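Local coordinates for putative lipoprotein (Bacteroides fragilis, PDB 3QNK) that probably binds a glycan at the outer membrane for uptake, as other SusD-family lipoproteins do, though its own ligand is not known, at residues 391-396 and 445-450; 495-500 and 512-517. All blocks are in the same frame, centred on the assembly; numbering follows the deposited sequence.

Interaction 1: residues 391-396 and 445-450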
ATOM      1  N   TYR B 391      -2.240  -1.631  32.135  1.00 50.96           N
ATOM      2  CA  TYR B 391      -2.258  -2.525  33.301  1.00 51.13           C
ATOM      3  C   TYR B 391      -3.679  -3.107  33.582  1.00 54.62           C
ATOM      4  O   TYR B 391      -3.775  -4.258  34.006  1.00 55.11           O
ATOM      5  CB  TYR B 391      -1.721  -1.800  34.543  1.00 52.58           C
ATOM      6  CG  TYR B 391      -1.357  -2.692  35.714  1.00 54.27           C
ATOM      7  CD1 TYR B 391      -0.784  -3.946  35.514  1.00 55.73           C
ATOM      8  CD2 TYR B 391      -1.506  -2.247  37.024  1.00 56.20           C
ATOM      9  CE1 TYR B 391      -0.427  -4.760  36.587  1.00 57.10           C
ATOM     10  CE2 TYR B 391      -1.125  -3.041  38.107  1.00 58.15           C
ATOM     11  CZ  TYR B 391      -0.583  -4.297  37.885  1.00 65.96           C
ATOM     12  OH  TYR B 391      -0.180  -5.066  38.947  1.00 68.97           O
ATOM     13  N   ALA B 392      -4.765  -2.342  33.287  1.00 48.36           N
ATOM     14  CA  ALA B 392      -6.150  -2.782  33.480  1.00 47.01           C
ATOM     15  C   ALA B 392      -6.450  -4.134  32.808  1.00 52.49           C
ATOM     16  O   ALA B 392      -7.218  -4.930  33.356  1.00 52.66           O
ATOM     17  CB  ALA B 392      -7.105  -1.734  32.952  1.00 46.90           C
ATOM     18  N   GLU B 393      -5.826  -4.400  31.635  1.00 48.44           N
ATOM     19  CA  GLU B 393      -6.027  -5.624  30.876  1.00 47.04           C
ATOM     20  C   GLU B 393      -5.522  -6.856  31.611  1.00 54.64           C
ATOM     21  O   GLU B 393      -6.127  -7.924  31.476  1.00 55.87           O
ATOM     22  CB  GLU B 393      -5.332  -5.526  29.531  1.00 47.42           C
ATOM     23  CG  GLU B 393      -6.091  -6.256  28.452  1.00 57.27           C
ATOM     24  CD  GLU B 393      -5.393  -6.296  27.113  1.00 75.76           C
ATOM     25  OE1 GLU B 393      -5.077  -5.208  26.564  1.00 51.97           O
ATOM     26  OE2 GLU B 393      -5.177  -7.425  26.611  1.00 64.40           O
ATOM     27  N   ILE B 394      -4.407  -6.727  32.369  1.00 50.86           N
ATOM     28  CA  ILE B 394      -3.830  -7.834  33.122  1.00 51.40           C
ATOM     29  C   ILE B 394      -4.916  -8.404  34.037  1.00 55.94           C
ATOM     30  O   ILE B 394      -5.188  -9.597  33.982  1.00 56.69           O
ATOM     31  CB  ILE B 394      -2.560  -7.376  33.885  1.00 56.10           C
ATOM     32  CG1 ILE B 394      -1.528  -6.728  32.928  1.00 57.31           C
ATOM     33  CG2 ILE B 394      -1.936  -8.468  34.754  1.00 55.72           C
ATOM     34  CD1 ILE B 394      -1.099  -7.547  31.707  1.00 51.97           C
ATOM     35  N   TYR B 395      -5.618  -7.533  34.763  1.00 51.76           N
ATOM     36  CA  TYR B 395      -6.673  -7.917  35.684  1.00 50.98           C
ATOM     37  C   TYR B 395      -7.829  -8.633  34.990  1.00 52.62           C
ATOM     38  O   TYR B 395      -8.294  -9.670  35.484  1.00 53.08           O
ATOM     39  CB  TYR B 395      -7.190  -6.688  36.420  1.00 51.67           C
ATOM     40  CG  TYR B 395      -6.176  -6.108  37.374  1.00 54.25           C
ATOM     41  CD1 TYR B 395      -5.997  -6.647  38.642  1.00 56.62           C
ATOM     42  CD2 TYR B 395      -5.393  -5.013  37.012  1.00 55.20           C
ATOM     43  CE1 TYR B 395      -5.062  -6.124  39.524  1.00 58.29           C
ATOM     44  CE2 TYR B 395      -4.449  -4.479  37.889  1.00 56.94           C
ATOM     45  CZ  TYR B 395      -4.287  -5.041  39.146  1.00 63.99           C
ATOM     46  OH  TYR B 395      -3.391  -4.535  40.052  1.00 63.04           O
ATOM     47  N   LEU B 396      -8.270  -8.104  33.844  1.00 45.87           N
ATOM     48  CA  LEU B 396      -9.408  -8.640  33.099  1.00 43.51           C
ATOM     49  C   LEU B 396      -9.061  -9.935  32.348  1.00 48.50           C
ATOM     50  O   LEU B 396      -9.887 -10.838  32.331  1.00 47.43           O
ATOM     51  CB  LEU B 396      -9.988  -7.569  32.161  1.00 42.33           C
ATOM     52  CG  LEU B 396     -10.765  -6.453  32.888  1.00 46.12           C
ATOM     53  CD1 LEU B 396     -11.145  -5.337  31.969  1.00 44.92           C
ATOM     54  CD2 LEU B 396     -12.003  -6.986  33.542  1.00 47.81           C
ATOM     55  N   ILE B 445     -16.800  -2.222  28.843  1.00 44.13           N
ATOM     56  CA  ILE B 445     -16.791  -0.854  29.333  1.00 44.07           C
ATOM     57  C   ILE B 445     -15.354  -0.362  29.521  1.00 53.03           C
ATOM     58  O   ILE B 445     -15.023   0.778  29.155  1.00 56.48           O
ATOM     59  CB  ILE B 445     -17.606  -0.761  30.638  1.00 46.97           C
ATOM     60  CG1 ILE B 445     -19.085  -1.146  30.420  1.00 46.52           C
ATOM     61  CG2 ILE B 445     -17.468   0.604  31.316  1.00 47.93           C
ATOM     62  CD1 ILE B 445     -19.900  -0.249  29.403  1.00 50.21           C
ATOM     63  N   GLU B 446     -14.500  -1.220  30.077  1.00 49.12           N
ATOM     64  CA  GLU B 446     -13.119  -0.864  30.325  1.00 48.56           C
ATOM     65  C   GLU B 446     -12.372  -0.549  29.057  1.00 53.06           C
ATOM     66  O   GLU B 446     -11.616   0.438  28.998  1.00 55.13           O
ATOM     67  CB  GLU B 446     -12.382  -1.992  31.071  1.00 49.72           C
ATOM     68  CG  GLU B 446     -11.039  -1.561  31.669  1.00 51.06           C
ATOM     69  CD  GLU B 446     -11.111  -0.407  32.655  1.00 54.91           C
ATOM     70  OE1 GLU B 446     -12.201  -0.149  33.208  1.00 52.26           O
ATOM     71  OE2 GLU B 446     -10.091   0.287  32.827  1.00 53.99           O
ATOM     72  N   PHE B 447     -12.551  -1.414  28.058  1.00 47.01           N
ATOM     73  CA  PHE B 447     -11.779  -1.307  26.832  1.00 45.30           C
ATOM     74  C   PHE B 447     -12.566  -0.753  25.640  1.00 47.60           C
ATOM     75  O   PHE B 447     -12.107  -0.915  24.506  1.00 48.57           O
ATOM     76  CB  PHE B 447     -11.102  -2.660  26.523  1.00 45.42           C
ATOM     77  CG  PHE B 447      -9.972  -2.848  27.504  1.00 45.62           C
ATOM     78  CD1 PHE B 447      -8.808  -2.087  27.402  1.00 47.21           C
ATOM     79  CD2 PHE B 447     -10.106  -3.707  28.586  1.00 47.75           C
ATOM     80  CE1 PHE B 447      -7.805  -2.185  28.361  1.00 49.73           C
ATOM     81  CE2 PHE B 447      -9.083  -3.831  29.532  1.00 51.41           C
ATOM     82  CZ  PHE B 447      -7.953  -3.044  29.431  1.00 50.10           C
ATOM     83  N   ALA B 448     -13.666   0.005  25.894  1.00 40.83           N
ATOM     84  CA  ALA B 448     -14.433   0.606  24.807  1.00 39.87           C
ATOM     85  C   ALA B 448     -13.534   1.583  24.026  1.00 45.84           C
ATOM     86  O   ALA B 448     -12.771   2.321  24.637  1.00 47.21           O
ATOM     87  CB  ALA B 448     -15.663   1.314  25.354  1.00 40.04           C
ATOM     88  N   PHE B 449     -13.564   1.530  22.690  1.00 42.01           N
ATOM     89  CA  PHE B 449     -12.824   2.418  21.762  1.00 41.22           C
ATOM     90  C   PHE B 449     -11.340   2.186  21.826  1.00 48.98           C
ATOM     91  O   PHE B 449     -10.561   3.051  21.406  1.00 50.77           O
ATOM     92  CB  PHE B 449     -13.177   3.914  21.941  1.00 41.83           C
ATOM     93  CG  PHE B 449     -14.672   4.060  21.941  1.00 42.27           C
ATOM     94  CD1 PHE B 449     -15.419   3.699  20.816  1.00 44.17           C
ATOM     95  CD2 PHE B 449     -15.357   4.399  23.112  1.00 42.14           C
ATOM     96  CE1 PHE B 449     -16.817   3.733  20.843  1.00 43.92           C
ATOM     97  CE2 PHE B 449     -16.750   4.403  23.146  1.00 44.29           C
ATOM     98  CZ  PHE B 449     -17.472   4.101  22.002  1.00 42.53           C
ATOM     99  N   GLU B 450     -10.940   0.990  22.274  1.00 45.53           N
ATOM    100  CA  GLU B 450      -9.523   0.626  22.347  1.00 45.37           C
ATOM    101  C   GLU B 450      -9.220  -0.547  21.439  1.00 51.11           C
ATOM    102  O   GLU B 450      -8.292  -1.291  21.710  1.00 51.34           O
ATOM    103  CB  GLU B 450      -9.103   0.343  23.778  1.00 46.08           C
ATOM    104  CG  GLU B 450      -8.882   1.621  24.560  1.00 50.33           C
ATOM    105  CD  GLU B 450      -8.403   1.345  25.966  1.00 60.99           C
ATOM    106  OE1 GLU B 450      -7.168   1.308  26.191  1.00 65.28           O
ATOM    107  OE2 GLU B 450      -9.273   1.078  26.823  1.00 47.24           O
TER

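Interaction 2: residues 495-500 and 512-517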
ATOM      1  N   LEU B 495     -18.005 -14.723   9.306  1.00 41.29           N
ATOM      2  CA  LEU B 495     -17.473 -13.436   9.776  1.00 39.19           C
ATOM      3  C   LEU B 495     -16.611 -13.582  11.037  1.00 44.85           C
ATOM      4  O   LEU B 495     -16.052 -12.586  11.522  1.00 45.14           O
ATOM      5  CB  LEU B 495     -18.600 -12.431  10.017  1.00 37.78           C
ATOM      6  CG  LEU B 495     -19.468 -12.012   8.813  1.00 40.42           C
ATOM      7  CD1 LEU B 495     -20.580 -11.117   9.275  1.00 40.37           C
ATOM      8  CD2 LEU B 495     -18.649 -11.285   7.710  1.00 34.61           C
ATOM      9  N   TYR B 496     -16.450 -14.839  11.551  1.00 43.11           N
ATOM     10  CA  TYR B 496     -15.567 -15.114  12.712  1.00 41.23           C
ATOM     11  C   TYR B 496     -14.102 -15.125  12.247  1.00 47.42           C
ATOM     12  O   TYR B 496     -13.184 -15.121  13.081  1.00 46.38           O
ATOM     13  CB  TYR B 496     -15.951 -16.388  13.459  1.00 39.25           C
ATOM     14  CG  TYR B 496     -17.139 -16.208  14.383  1.00 39.31           C
ATOM     15  CD1 TYR B 496     -17.210 -15.134  15.268  1.00 39.10           C
ATOM     16  CD2 TYR B 496     -18.185 -17.125  14.392  1.00 42.70           C
ATOM     17  CE1 TYR B 496     -18.312 -14.954  16.100  1.00 39.72           C
ATOM     18  CE2 TYR B 496     -19.310 -16.937  15.205  1.00 44.05           C
ATOM     19  CZ  TYR B 496     -19.356 -15.867  16.074  1.00 46.55           C
ATOM     20  OH  TYR B 496     -20.457 -15.709  16.878  1.00 46.25           O
ATOM     21  N   LEU B 497     -13.890 -15.039  10.899  1.00 43.79           N
ATOM     22  CA  LEU B 497     -12.576 -14.915  10.265  1.00 42.28           C
ATOM     23  C   LEU B 497     -12.646 -13.954   9.093  1.00 45.45           C
ATOM     24  O   LEU B 497     -13.675 -13.893   8.420  1.00 47.47           O
ATOM     25  CB  LEU B 497     -12.044 -16.282   9.803  1.00 41.87           C
ATOM     26  CG  LEU B 497     -11.472 -17.217  10.886  1.00 45.79           C
ATOM     27  CD1 LEU B 497     -10.928 -18.476  10.256  1.00 46.43           C
ATOM     28  CD2 LEU B 497     -10.344 -16.517  11.710  1.00 44.42           C
ATOM     29  N   THR B 498     -11.562 -13.193   8.852  1.00 40.88           N
ATOM     30  CA  THR B 498     -11.423 -12.235   7.729  1.00 40.29           C
ATOM     31  C   THR B 498     -11.063 -12.992   6.443  1.00 43.01           C
ATOM     32  O   THR B 498     -10.223 -13.891   6.517  1.00 43.98           O
ATOM     33  CB  THR B 498     -10.378 -11.172   8.088  1.00 43.15           C
ATOM     34  OG1 THR B 498     -10.871 -10.485   9.225  1.00 53.81           O
ATOM     35  CG2 THR B 498     -10.120 -10.160   6.957  1.00 32.65           C
ATOM     36  N   PRO B 499     -11.665 -12.705   5.261  1.00 39.84           N
ATOM     37  CA  PRO B 499     -11.262 -13.471   4.053  1.00 39.99           C
ATOM     38  C   PRO B 499      -9.833 -13.154   3.637  1.00 47.41           C
ATOM     39  O   PRO B 499      -9.333 -12.040   3.857  1.00 47.85           O
ATOM     40  CB  PRO B 499     -12.256 -13.025   2.969  1.00 40.22           C
ATOM     41  CG  PRO B 499     -12.880 -11.814   3.441  1.00 42.27           C
ATOM     42  CD  PRO B 499     -12.662 -11.660   4.922  1.00 39.14           C
ATOM     43  N   VAL B 500      -9.153 -14.162   3.117  1.00 44.93           N
ATOM     44  CA  VAL B 500      -7.825 -13.972   2.554  1.00 45.43           C
ATOM     45  C   VAL B 500      -8.097 -13.295   1.196  1.00 49.90           C
ATOM     46  O   VAL B 500      -9.006 -13.741   0.475  1.00 47.73           O
ATOM     47  CB  VAL B 500      -7.021 -15.303   2.443  1.00 49.08           C
ATOM     48  CG1 VAL B 500      -5.724 -15.116   1.661  1.00 49.43           C
ATOM     49  CG2 VAL B 500      -6.749 -15.913   3.819  1.00 48.08           C
ATOM     50  N   LYS B 512      -5.188 -21.789   0.783  1.00 49.49           N
ATOM     51  CA  LYS B 512      -6.608 -22.069   0.972  1.00 47.28           C
ATOM     52  C   LYS B 512      -7.329 -20.905   1.666  1.00 50.97           C
ATOM     53  O   LYS B 512      -6.793 -20.263   2.566  1.00 50.60           O
ATOM     54  CB  LYS B 512      -6.808 -23.357   1.766  1.00 47.54           C
ATOM     55  CG  LYS B 512      -6.389 -24.603   0.986  1.00 62.42           C
ATOM     56  CD  LYS B 512      -6.800 -25.922   1.687  1.00 76.16           C
ATOM     57  CE  LYS B 512      -6.345 -26.119   3.125  1.00 80.65           C
ATOM     58  NZ  LYS B 512      -6.343 -27.561   3.508  1.00 88.87           N
ATOM     59  N   GLN B 513      -8.537 -20.620   1.194  1.00 46.36           N
ATOM     60  CA  GLN B 513      -9.410 -19.571   1.688  1.00 44.53           C
ATOM     61  C   GLN B 513     -10.047 -19.999   2.995  1.00 48.28           C
ATOM     62  O   GLN B 513     -10.137 -21.191   3.272  1.00 48.61           O
ATOM     63  CB  GLN B 513     -10.503 -19.284   0.624  1.00 44.96           C
ATOM     64  CG  GLN B 513     -11.465 -18.140   0.920  1.00 39.84           C
ATOM     65  CD  GLN B 513     -10.755 -16.845   1.254  1.00 54.87           C
ATOM     66  OE1 GLN B 513     -10.454 -16.555   2.411  1.00 44.29           O
ATOM     67  NE2 GLN B 513     -10.452 -16.054   0.239  1.00 49.19           N
ATOM     68  N   ASN B 514     -10.495 -19.028   3.786  1.00 43.97           N
ATOM     69  CA  ASN B 514     -11.207 -19.270   5.022  1.00 43.21           C
ATOM     70  C   ASN B 514     -12.617 -19.725   4.674  1.00 49.91           C
ATOM     71  O   ASN B 514     -13.130 -19.380   3.607  1.00 50.92           O
ATOM     72  CB  ASN B 514     -11.216 -18.013   5.881  1.00 38.40           C
ATOM     73  CG  ASN B 514      -9.982 -17.865   6.712  1.00 56.24           C
ATOM     74  OD1 ASN B 514      -9.364 -18.850   7.127  1.00 55.75           O
ATOM     75  ND2 ASN B 514      -9.635 -16.626   7.042  1.00 50.96           N
ATOM     76  N   LEU B 515     -13.231 -20.522   5.554  1.00 46.09           N
ATOM     77  CA  LEU B 515     -14.576 -21.038   5.382  1.00 46.03           C
ATOM     78  C   LEU B 515     -15.627 -19.926   5.110  1.00 48.37           C
ATOM     79  O   LEU B 515     -15.629 -18.885   5.752  1.00 49.24           O
ATOM     80  CB  LEU B 515     -14.931 -21.800   6.647  1.00 46.54           C
ATOM     81  CG  LEU B 515     -16.132 -22.700   6.576  1.00 52.57           C
ATOM     82  CD1 LEU B 515     -15.727 -24.135   6.222  1.00 53.62           C
ATOM     83  CD2 LEU B 515     -16.853 -22.659   7.896  1.00 56.10           C
ATOM     84  N   GLY B 516     -16.490 -20.173   4.150  1.00 44.47           N
ATOM     85  CA  GLY B 516     -17.570 -19.263   3.814  1.00 44.71           C
ATOM     86  C   GLY B 516     -17.294 -18.250   2.731  1.00 49.09           C
ATOM     87  O   GLY B 516     -18.232 -17.598   2.263  1.00 48.70           O
ATOM     88  N   TYR B 517     -16.014 -18.098   2.331  1.00 44.70           N
ATOM     89  CA  TYR B 517     -15.620 -17.167   1.280  1.00 41.47           C
ATOM     90  C   TYR B 517     -15.082 -17.900   0.035  1.00 51.84           C
ATOM     91  O   TYR B 517     -14.868 -19.147   0.112  1.00 58.19           O
ATOM     92  CB  TYR B 517     -14.576 -16.158   1.794  1.00 41.67           C
ATOM     93  CG  TYR B 517     -14.962 -15.439   3.067  1.00 41.70           C
ATOM     94  CD1 TYR B 517     -15.891 -14.399   3.053  1.00 43.97           C
ATOM     95  CD2 TYR B 517     -14.357 -15.755   4.278  1.00 40.84           C
ATOM     96  CE1 TYR B 517     -16.233 -13.719   4.223  1.00 43.47           C
ATOM     97  CE2 TYR B 517     -14.682 -15.075   5.449  1.00 40.41           C
ATOM     98  CZ  TYR B 517     -15.618 -14.058   5.418  1.00 48.11           C
ATOM     99  OH  TYR B 517     -15.919 -13.400   6.588  1.00 52.86           O
ATOM    100  OXT TYR B 517     -14.911 -17.214  -1.012  1.00 53.91           O
TER

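Interaction 1: residues 391-396 and 445-450
In the alpha-helical part of this SusD-family fold, F447, just past the end of helix 432-446, pushes its ring against the first turns of helix 391-405. F447 is the first residue to leave helical geometry, and a type II beta turn runs from it to E450. Its CG stands anti to its own carbonyl carbon (chi1 -73°), and the ring points at the backbone of A392 and E393. The far end of the ring makes the approach: CZ lies 3.3 Å from E393 N. That nitrogen sits at the ring edge, near the ring plane. The side chain of E393 lies across the end of F447, near perpendicular, and its CB is 3.6 Å from F447 CZ. Along the same rim, L396 CD1 comes to 3.5 Å from F447 CE2, again near the ring plane. L396 and F447 run antiparallel alongside each other. The same methyl also reaches the next residue back, with L396 CD1 3.7 Å from E446 CB. A392 CB meets F447 CZ obliquely and lies 3.6 Å from E446 OE2.

The chain of E446 bends at chi2 (58°), and its carboxylate lies beside A392. OE2 forms salt bridges with R390 and R421, and OE1 forms one with R318. E393 OE1 forms a salt bridge with R190, and OE2 accepts a hydrogen bond from N397 ND2. I418 of helix 408-420 touches both A392 and E446 and extends the packing.

No hydrogen bond joins the two segments. They are held by apolar packing, with an aromatic edge set against backbone and methyl groups. The buried carboxylates of E446 and E393 find their partners outside the segments. The arginines around E446 would probably favour its ionised form.

Interaction 2: residues 495-500 and 512-517
Y517, the C-terminal residue, folds its side chain back over the loop 495-500. The tail after helix 502-507 turns back on the loop before it, and a type II beta turn from N514 to Y517 returns the ring over P499. Y517 CB lies 4.1 Å from P499 CB. Y517 CG is 3.6 Å from the same P499 CB. P499 CB sits over the Y517 ring face, 3.7 Å from the ring centroid and 16° off its normal, a CH-pi contact. CD1 and CD2 also lie near P499 CB; CE1 meets P499 CG and CZ meets P499 CD, so the proline ring lies along one face of the tyrosine. CE2 passes close to L497 O. At the tip, Y517 OH is 2.9 Å from L497 O, which lies at the ring edge near its plane. The hydroxyl also touches CA and CD2 of L495.

Q513 has CG anti to its backbone N (chi1 -176°) and a bend at chi2, which bring its amide alongside V500. V500 N donates to Q513 OE1 at 2.8 Å, in the carbonyl plane and on a lone pair. Q513 NE2 returns a nearly straight bond (172°) to V500 O at 2.7 Å. Both residues pack on I505 of helix 502-507. N514 ND2 reaches T498 O at 2.8 Å, in the N514 amide plane. ND2 also hydrogen-bonds Y126 O, and OD1 accepts a hydrogen bond from R146 NH2. L497 CB and CD1 lie over one face of the N514 amide, CB by ND2 and CD1 by OD1.

Every hydrogen bond between the loops has a side chain at one end and a backbone atom at the other. Q513 OE1 takes two donors, V500 N and N514 N, and NE2 gives one, so the amide cannot easily flip without losing them.

From the N terminus the chain passes many helices and strands before helix 391-405, where interaction 1 opens. It closes when the chain, after helices 408-420 and 432-446, brings 445-450 back to that helix across 48 residues, 35 of them helical. The chain then runs through helices 453-460 and 463-466 and strands 469-475 and 480-488. Interaction 2 opens at 495-500 and closes a short loop around helix 502-507, ending at the C terminus. The two loops follow in series and neither nest nor cross. The nearest atoms of interactions 1 and 2 are about 16 Å apart. Interaction 1 ties the end of helix 432-446 to the start of helix 391-405; interaction 2 fastens the C-terminal tail.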